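Local coordinates for hydrolase (Thermococcus thioreducens, PDB 6IAH), which is a magnesium-binding phosphatase of the haloacid dehalogenase superfamily, probably able to act on phosphoglycolate among other phosphate esters, at residues A[131-144]-A[227-239]. Numbering follows the deposited sequence.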
loop_
_atom_site.group_PDB
_atom_site.type_symbol
_atom_site.label_atom_id
_atom_site.label_comp_id
_atom_site.label_asym_id
_atom_site.label_seq_id
_atom_site.Cartn_x
_atom_site.Cartn_y
_atom_site.Cartn_z
ATOM N N ILE A 131 14.047 2.555 -0.152
ATOM C CA ILE A 131 14.471 3.745 -0.922
ATOM C C ILE A 131 15.249 4.672 0.011
ATOM O O ILE A 131 16.329 5.097 -0.289
ATOM C CB ILE A 131 13.285 4.494 -1.578
ATOM C CG1 ILE A 131 12.484 3.545 -2.480
ATOM C CG2 ILE A 131 13.790 5.720 -2.325
ATOM C CD1 ILE A 131 11.088 4.043 -2.843
ATOM N N VAL A 132 14.716 4.926 1.192
ATOM C CA VAL A 132 15.380 5.851 2.105
ATOM C C VAL A 132 16.699 5.236 2.650
ATOM O O VAL A 132 16.820 4.009 2.734
ATOM C CB VAL A 132 14.396 6.291 3.205
ATOM C CG1 VAL A 132 14.092 5.146 4.159
ATOM C CG2 VAL A 132 14.921 7.510 3.920
ATOM N N ARG A 133 17.699 6.087 2.929
ATOM C CA ARG A 133 18.942 5.685 3.555
ATOM C C ARG A 133 18.715 5.973 5.007
ATOM O O ARG A 133 18.369 7.098 5.347
ATOM C CB ARG A 133 20.127 6.486 3.031
ATOM C CG ARG A 133 20.310 6.213 1.537
ATOM C CD ARG A 133 21.698 6.629 1.072
ATOM N NE ARG A 133 22.053 8.000 1.460
ATOM C CZ ARG A 133 21.905 9.100 0.714
ATOM N NH1 ARG A 133 21.374 9.086 -0.515
ATOM N NH2 ARG A 133 22.302 10.262 1.241
ATOM N N ARG A 134 18.927 4.960 5.849
ATOM C CA ARG A 134 18.705 5.073 7.298
ATOM C C ARG A 134 19.550 6.203 7.933
ATOM O O ARG A 134 19.141 6.837 8.926
ATOM C CB ARG A 134 18.956 3.703 7.996
ATOM C CG ARG A 134 20.072 2.838 7.405
ATOM C CD ARG A 134 20.191 1.420 8.028
ATOM N NE ARG A 134 21.592 0.997 8.049
ATOM C CZ ARG A 134 22.172 0.155 7.190
ATOM N NH1 ARG A 134 21.483 -0.458 6.224
ATOM N NH2 ARG A 134 23.467 -0.087 7.313
ATOM N N GLY A 135 20.727 6.443 7.367
ATOM C CA GLY A 135 21.643 7.510 7.864
ATOM C C GLY A 135 20.995 8.871 7.784
ATOM O O GLY A 135 21.116 9.689 8.717
ATOM N N LEU A 136 20.214 9.105 6.728
ATOM C CA LEU A 136 19.431 10.351 6.655
ATOM C C LEU A 136 18.335 10.478 7.702
ATOM O O LEU A 136 18.114 11.593 8.213
ATOM C CB LEU A 136 18.890 10.621 5.268
ATOM C CG LEU A 136 19.977 10.816 4.215
ATOM C CD1 LEU A 136 19.421 10.844 2.797
ATOM C CD2 LEU A 136 20.795 12.095 4.493
ATOM N N LEU A 137 17.646 9.386 8.020
ATOM C CA LEU A 137 16.575 9.449 9.012
ATOM C C LEU A 137 17.194 9.729 10.371
ATOM O O LEU A 137 16.631 10.439 11.203
ATOM C CB LEU A 137 15.739 8.151 9.026
ATOM C CG LEU A 137 14.914 7.881 7.772
ATOM C CD1 LEU A 137 14.431 6.462 7.710
ATOM C CD2 LEU A 137 13.758 8.857 7.626
ATOM N N GLU A 138 18.326 9.083 10.616
ATOM C CA GLU A 138 19.083 9.288 11.825
ATOM C C GLU A 138 19.527 10.724 11.896
ATOM O O GLU A 138 19.271 11.421 12.889
ATOM C CB GLU A 138 20.275 8.341 11.899
ATOM C CG GLU A 138 19.903 6.865 12.119
ATOM C CD GLU A 138 21.000 5.857 11.640
ATOM O OE1 GLU A 138 22.187 6.243 11.383
ATOM O OE2 GLU A 138 20.672 4.648 11.494
ATOM N N ARG A 139 20.118 11.192 10.818
ATOM C CA ARG A 139 20.539 12.597 10.840
ATOM C C ARG A 139 19.376 13.548 11.062
ATOM O O ARG A 139 19.470 14.452 11.913
ATOM C CB ARG A 139 21.289 12.954 9.564
ATOM C CG ARG A 139 22.663 12.381 9.573
ATOM C CD ARG A 139 23.210 12.426 8.190
ATOM N NE ARG A 139 23.266 13.798 7.680
ATOM C CZ ARG A 139 23.607 14.140 6.451
ATOM N NH1 ARG A 139 23.924 13.219 5.568
ATOM N NH2 ARG A 139 23.610 15.441 6.082
ATOM N N ALA A 140 18.253 13.315 10.352
ATOM C CA ALA A 140 17.105 14.219 10.446
ATOM C C ALA A 140 16.434 14.220 11.787
ATOM O O ALA A 140 15.954 15.265 12.197
ATOM C CB ALA A 140 16.112 13.929 9.395
ATOM N N SER A 141 16.434 13.061 12.473
ATOM C CA SER A 141 15.751 12.889 13.782
ATOM C C SER A 141 16.355 13.748 14.842
ATOM O O SER A 141 15.678 14.065 15.862
ATOM C CB SER A 141 15.757 11.382 14.224
ATOM O OG SER A 141 17.095 10.989 14.569
ATOM N N LYS A 142 17.591 14.195 14.626
ATOM C CA LYS A 142 18.204 15.131 15.580
ATOM C C LYS A 142 17.680 16.576 15.514
ATOM O O LYS A 142 17.909 17.357 16.423
ATOM C CB LYS A 142 19.721 15.106 15.433
ATOM C CG LYS A 142 20.383 13.808 15.856
ATOM C CD LYS A 142 21.800 13.770 15.317
ATOM C CE LYS A 142 22.774 13.041 16.222
ATOM N NZ LYS A 142 24.064 12.873 15.491
ATOM N N HIS A 143 17.012 16.945 14.425
ATOM C CA HIS A 143 16.546 18.332 14.202
ATOM C C HIS A 143 15.134 18.527 13.784
ATOM O O HIS A 143 14.670 19.687 13.731
ATOM C CB HIS A 143 17.463 18.976 13.160
ATOM C CG HIS A 143 18.889 18.898 13.576
ATOM N ND1 HIS A 143 19.392 19.686 14.599
ATOM C CD2 HIS A 143 19.875 18.031 13.239
ATOM C CE1 HIS A 143 20.643 19.337 14.835
ATOM N NE2 HIS A 143 20.968 18.356 14.010
ATOM N N PHE A 144 14.440 17.436 13.478
ATOM C CA PHE A 144 13.021 17.451 13.048
ATOM C C PHE A 144 12.310 16.335 13.777
ATOM O O PHE A 144 12.959 15.298 14.083
ATOM C CB PHE A 144 12.940 17.130 11.565
ATOM C CG PHE A 144 13.661 18.116 10.681
ATOM C CD1 PHE A 144 13.024 19.295 10.283
ATOM C CD2 PHE A 144 14.940 17.850 10.231
ATOM C CE1 PHE A 144 13.681 20.214 9.456
ATOM C CE2 PHE A 144 15.629 18.767 9.422
ATOM C CZ PHE A 144 14.994 19.955 9.053
ATOM N N LYS A 227 13.548 14.456 -6.500
ATOM C CA LYS A 227 13.878 13.133 -7.081
ATOM C C LYS A 227 13.376 12.006 -6.209
ATOM O O LYS A 227 12.664 11.126 -6.658
ATOM C CB LYS A 227 15.379 12.962 -7.240
ATOM C CG LYS A 227 15.756 11.699 -8.022
ATOM C CD LYS A 227 17.264 11.551 -8.033
ATOM C CE LYS A 227 17.658 10.337 -8.866
ATOM N NZ LYS A 227 19.085 9.973 -8.640
ATOM N N ASP A 228 13.730 12.049 -4.929
ATOM C CA ASP A 228 13.300 11.012 -4.015
ATOM C C ASP A 228 13.409 11.579 -2.627
ATOM O O ASP A 228 13.824 12.733 -2.438
ATOM C CB ASP A 228 14.159 9.763 -4.176
ATOM C CG ASP A 228 15.663 10.040 -4.008
ATOM O OD1 ASP A 228 16.093 10.804 -3.115
ATOM O OD2 ASP A 228 16.439 9.458 -4.792
ATOM N N VAL A 229 13.035 10.756 -1.659
ATOM C CA VAL A 229 13.011 11.189 -0.240
ATOM C C VAL A 229 14.415 11.552 0.269
ATOM O O VAL A 229 14.587 12.337 1.207
ATOM C CB VAL A 229 12.351 10.108 0.628
ATOM C CG1 VAL A 229 13.200 8.855 0.706
ATOM C CG2 VAL A 229 12.019 10.669 2.030
ATOM N N ASN A 230 15.443 10.967 -0.323
ATOM C CA ASN A 230 16.803 11.215 0.201
ATOM C C ASN A 230 17.259 12.578 -0.199
ATOM O O ASN A 230 17.869 13.272 0.604
ATOM C CB ASN A 230 17.797 10.145 -0.331
ATOM C CG ASN A 230 17.491 8.775 0.223
ATOM O OD1 ASN A 230 17.193 8.629 1.425
ATOM N ND2 ASN A 230 17.528 7.763 -0.638
ATOM N N GLU A 231 16.970 12.978 -1.438
ATOM C CA GLU A 231 17.301 14.340 -1.869
ATOM C C GLU A 231 16.494 15.324 -1.039
ATOM O O GLU A 231 17.003 16.356 -0.591
ATOM C CB GLU A 231 17.003 14.527 -3.345
ATOM C CG GLU A 231 17.279 15.924 -3.869
ATOM C CD GLU A 231 17.092 15.943 -5.371
ATOM O OE1 GLU A 231 17.958 15.357 -6.035
ATOM O OE2 GLU A 231 16.031 16.396 -5.869
ATOM N N PHE A 232 15.236 14.993 -0.830
ATOM C CA PHE A 232 14.442 15.808 0.069
ATOM C C PHE A 232 15.080 15.978 1.444
ATOM O O PHE A 232 15.191 17.112 1.994
ATOM C CB PHE A 232 13.018 15.283 0.209
ATOM C CG PHE A 232 12.232 16.142 1.157
ATOM C CD1 PHE A 232 11.769 17.369 0.722
ATOM C CD2 PHE A 232 12.186 15.836 2.501
ATOM C CE1 PHE A 232 11.130 18.218 1.563
ATOM C CE2 PHE A 232 11.558 16.726 3.378
ATOM C CZ PHE A 232 11.046 17.885 2.885
ATOM N N LEU A 233 15.494 14.868 2.045
ATOM C CA LEU A 233 16.056 14.951 3.412
ATOM C C LEU A 233 17.382 15.686 3.462
ATOM O O LEU A 233 17.623 16.438 4.374
ATOM C CB LEU A 233 16.216 13.587 4.064
ATOM C CG LEU A 233 14.888 12.979 4.526
ATOM C CD1 LEU A 233 15.118 11.536 4.911
ATOM C CD2 LEU A 233 14.197 13.722 5.679
ATOM N N GLU A 234 18.211 15.505 2.444
ATOM C CA GLU A 234 19.441 16.245 2.342
ATOM C C GLU A 234 19.223 17.746 2.186
ATOM O O GLU A 234 19.878 18.514 2.858
ATOM C CB GLU A 234 20.220 15.757 1.132
ATOM C CG GLU A 234 20.878 14.466 1.396
ATOM C CD GLU A 234 21.561 13.932 0.152
ATOM O OE1 GLU A 234 21.112 14.258 -0.972
ATOM O OE2 GLU A 234 22.557 13.201 0.349
ATOM N N ASN A 235 18.276 18.150 1.329
ATOM C CA ASN A 235 17.942 19.577 1.207
ATOM C C ASN A 235 17.443 20.117 2.526
ATOM O O ASN A 235 17.853 21.176 2.940
ATOM C CB ASN A 235 16.876 19.807 0.159
ATOM C CG ASN A 235 17.361 19.497 -1.237
ATOM O OD1 ASN A 235 18.543 19.352 -1.469
ATOM N ND2 ASN A 235 16.439 19.383 -2.160
ATOM N N ALA A 236 16.628 19.349 3.229
ATOM C CA ALA A 236 16.073 19.831 4.521
ATOM C C ALA A 236 17.164 20.039 5.574
ATOM O O ALA A 236 17.157 21.011 6.341
ATOM C CB ALA A 236 15.034 18.870 5.048
ATOM N N LEU A 237 18.113 19.110 5.600
ATOM C CA LEU A 237 19.189 19.159 6.562
ATOM C C LEU A 237 20.181 20.288 6.232
ATOM O O LEU A 237 20.734 20.924 7.132
ATOM C CB LEU A 237 19.949 17.802 6.573
ATOM C CG LEU A 237 19.199 16.701 7.315
ATOM C CD1 LEU A 237 19.678 15.339 6.875
ATOM C CD2 LEU A 237 19.322 16.912 8.814
ATOM N N GLU A 238 20.482 20.416 4.952
ATOM C CA GLU A 238 21.442 21.387 4.483
ATOM C C GLU A 238 20.926 22.804 4.424
ATOM O O GLU A 238 21.736 23.733 4.415
ATOM C CB GLU A 238 21.961 20.959 3.103
ATOM C CG GLU A 238 22.769 19.660 3.269
ATOM C CD GLU A 238 23.320 19.133 1.957
ATOM O OE1 GLU A 238 22.985 19.671 0.909
ATOM O OE2 GLU A 238 24.124 18.190 2.001
ATOM N N GLY A 239 19.613 23.001 4.383
ATOM C CA GLY A 239 19.090 24.358 4.272
ATOM C C GLY A 239 17.786 24.756 4.909
ATOM O O GLY A 239 17.357 25.882 4.655
HETATM O O HOH W 1 20.658 11.563 -2.261
HETATM O O HOH W 2 24.511 13.804 2.745
HETATM O O HOH W 3 24.841 16.317 3.846
#
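Two helices flanking the parallel sheet of the HAD core domain, 134-141 and 229-239, meet where L136 fits as a knob among N230, L233, E234 and L237; their axes run 30° apart and approach to 10.0 Å. At the N-terminal ends N230 clasps the incoming backbone with both ends of its amide. N230 ND2 donates to I131 O at 2.9 Å, that oxygen lying near the amide plane, while N230 OD1 accepts from R133 N at 3.0 Å. With an alanine here, both backbone groups would probably lose these mates, and the entry to helix 134-141 would be freer to shift. R133, bent at chi3 (-51°), turns its guanidinium back over L136 CD1; NH2 then reaches E234 OE2 at 3.1 Å, a salt bridge in the guanidinium plane but above that of the carboxylate. Farther along, L237 CD1 covers one face of the R139 guanidinium, 4.0 Å from NE, and F144 turns its ring edge to A236 O, with CZ 3.6 Å away. Beneath, L137 and V229 both touch F5 of strand 2-5, just before the magnesium ligand D6, as expected for neighbouring helices covering one side of a Rossmann-like HAD sheet.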